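Putative Transcriptional Regulator (Rhodococcus sp., PDB 2IA2) probably acts as an IclR-family transcriptional regulator, binding DNA through a helix-turn-helix domain and perhaps sensing a small effector through its GAF-like C-terminal domain. Local coordinates at residues Tyr236-Glu239 against Asp240-Ser243. Numbering follows the deposited sequence.
Sequences YSLE and DLHS
A capping box formed by S237 and D240 opens helix 238-244 in the IclR-type C-terminal domain, just after strand 223-232. S237 is the N-cap: with chi1 at 67°, its OG lies between its own backbone N and carbonyl carbon, from where it accepts from D240 N of the first turn at 3.0 Å in a fairly straight bond (164°). The reciprocal bond runs from S237 N to D240 OD2, 3.1 Å long, the donor standing well above the carboxylate plane. The first full helical bond, L241 N to S237 O at 3.2 Å, follows within the same turn. Beside the box, Y236 CB packs on L241 CD2 at 3.6 Å, while D240 CB lies at the edge of the tyrosine ring, whose OH reaches away to bond E109. In the same first turn, L238 CD2 meets L241 CD1 at 3.9 Å; L238 also touches R210 and L241 touches M212, both of strand 209-217, joining the helix start to the sheet. An alanine in place of D240 would probably leave S237 N without its carboxylate mate and the N-cap less firmly fixed. The aspartate's negative charge at this N-terminal end is also likely to interact favourably with the helix dipole.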
ATOM      1  N   TYR A 236     -12.133 -16.444 -32.281  1.00 34.01           N
ATOM      2  CA  TYR A 236     -13.427 -15.721 -31.995  1.00 35.65           C
ATOM      3  C   TYR A 236     -13.810 -14.789 -33.142  1.00 36.39           C
ATOM      4  O   TYR A 236     -12.959 -14.073 -33.655  1.00 37.88           O
ATOM      5  CB  TYR A 236     -13.303 -14.841 -30.709  1.00 33.43           C
ATOM      6  CG  TYR A 236     -12.840 -15.578 -29.476  1.00 33.12           C
ATOM      7  CD1 TYR A 236     -11.480 -15.673 -29.166  1.00 28.90           C
ATOM      8  CD2 TYR A 236     -13.758 -16.190 -28.604  1.00 35.54           C
ATOM      9  CE1 TYR A 236     -11.044 -16.397 -28.079  1.00 28.17           C
ATOM     10  CE2 TYR A 236     -13.306 -16.889 -27.452  1.00 32.67           C
ATOM     11  CZ  TYR A 236     -11.956 -17.010 -27.226  1.00 30.81           C
ATOM     12  OH  TYR A 236     -11.509 -17.721 -26.108  1.00 33.85           O
ATOM     13  N   SER A 237     -15.081 -14.717 -33.503  1.00 38.72           N
ATOM     14  CA  SER A 237     -15.555 -13.581 -34.335  1.00 38.86           C
ATOM     15  C   SER A 237     -15.491 -12.295 -33.504  1.00 38.44           C
ATOM     16  O   SER A 237     -15.459 -12.369 -32.253  1.00 36.39           O
ATOM     17  CB  SER A 237     -16.997 -13.801 -34.766  1.00 40.34           C
ATOM     18  OG  SER A 237     -17.830 -13.743 -33.624  1.00 40.33           O
ATOM     19  N   LEU A 238     -15.442 -11.137 -34.170  1.00 38.63           N
ATOM     20  CA  LEU A 238     -15.507  -9.864 -33.449  1.00 39.53           C
ATOM     21  C   LEU A 238     -16.709  -9.775 -32.449  1.00 40.15           C
ATOM     22  O   LEU A 238     -16.581  -9.261 -31.322  1.00 38.96           O
ATOM     23  CB  LEU A 238     -15.550  -8.693 -34.419  1.00 39.79           C
ATOM     24  CG  LEU A 238     -14.256  -8.383 -35.158  1.00 41.41           C
ATOM     25  CD1 LEU A 238     -14.497  -7.272 -36.177  1.00 43.43           C
ATOM     26  CD2 LEU A 238     -13.159  -8.000 -34.199  1.00 37.97           C
ATOM     27  N   GLU A 239     -17.856 -10.292 -32.861  1.00 42.00           N
ATOM     28  CA  GLU A 239     -19.039 -10.333 -32.012  1.00 43.56           C
ATOM     29  C   GLU A 239     -18.841 -11.220 -30.797  1.00 41.44           C
ATOM     30  O   GLU A 239     -19.197 -10.816 -29.705  1.00 41.56           O
ATOM     31  CB  GLU A 239     -20.276 -10.725 -32.850  1.00 45.24           C
ATOM     32  CG  GLU A 239     -21.505 -11.272 -32.076  1.00 48.81           C
ATOM     33  CD  GLU A 239     -22.424 -12.178 -32.955  1.00 52.39           C
ATOM     34  OE1 GLU A 239     -22.660 -11.845 -34.171  1.00 53.54           O
ATOM     35  OE2 GLU A 239     -22.910 -13.223 -32.403  1.00 58.71           O
ATOM     36  N   ASP A 240     -18.245 -12.402 -30.949  1.00 41.53           N
ATOM     37  CA  ASP A 240     -17.945 -13.282 -29.769  1.00 40.49           C
ATOM     38  C   ASP A 240     -17.052 -12.614 -28.724  1.00 37.28           C
ATOM     39  O   ASP A 240     -17.167 -12.892 -27.551  1.00 37.36           O
ATOM     40  CB  ASP A 240     -17.257 -14.596 -30.181  1.00 41.54           C
ATOM     41  CG  ASP A 240     -18.034 -15.388 -31.237  1.00 48.22           C
ATOM     42  OD1 ASP A 240     -19.274 -15.219 -31.314  1.00 51.92           O
ATOM     43  OD2 ASP A 240     -17.376 -16.187 -31.998  1.00 52.12           O
ATOM     44  N   LEU A 241     -16.135 -11.746 -29.139  1.00 36.06           N
ATOM     45  CA  LEU A 241     -15.241 -11.061 -28.164  1.00 33.52           C
ATOM     46  C   LEU A 241     -16.076 -10.243 -27.171  1.00 33.72           C
ATOM     47  O   LEU A 241     -15.822 -10.270 -25.944  1.00 32.74           O
ATOM     48  CB  LEU A 241     -14.299 -10.139 -28.902  1.00 33.11           C
ATOM     49  CG  LEU A 241     -13.406 -10.668 -30.042  1.00 34.88           C
ATOM     50  CD1 LEU A 241     -12.682  -9.494 -30.617  1.00 35.78           C
ATOM     51  CD2 LEU A 241     -12.385 -11.592 -29.527  1.00 34.74           C
ATOM     52  N   HIS A 242     -17.095  -9.539 -27.691  1.00 34.56           N
ATOM     53  CA  HIS A 242     -17.985  -8.721 -26.861  1.00 34.95           C
ATOM     54  C   HIS A 242     -18.839  -9.554 -25.960  1.00 35.96           C
ATOM     55  O   HIS A 242     -19.185  -9.115 -24.887  1.00 36.65           O
ATOM     56  CB  HIS A 242     -18.878  -7.783 -27.689  1.00 35.01           C
ATOM     57  CG  HIS A 242     -18.116  -6.715 -28.396  1.00 35.16           C
ATOM     58  ND1 HIS A 242     -17.795  -5.515 -27.798  1.00 34.72           N
ATOM     59  CD2 HIS A 242     -17.555  -6.689 -29.629  1.00 35.94           C
ATOM     60  CE1 HIS A 242     -17.076  -4.788 -28.638  1.00 37.57           C
ATOM     61  NE2 HIS A 242     -16.921  -5.472 -29.760  1.00 39.02           N
ATOM     62  N   SER A 243     -19.210 -10.760 -26.357  1.00 38.56           N
ATOM     63  CA  SER A 243     -20.113 -11.525 -25.471  1.00 40.59           C
ATOM     64  C   SER A 243     -19.362 -12.364 -24.484  1.00 40.03           C
ATOM     65  O   SER A 243     -19.835 -12.588 -23.374  1.00 40.40           O
ATOM     66  CB  SER A 243     -21.078 -12.405 -26.272  1.00 42.47           C
ATOM     67  OG  SER A 243     -20.377 -13.005 -27.338  1.00 46.12           O
TER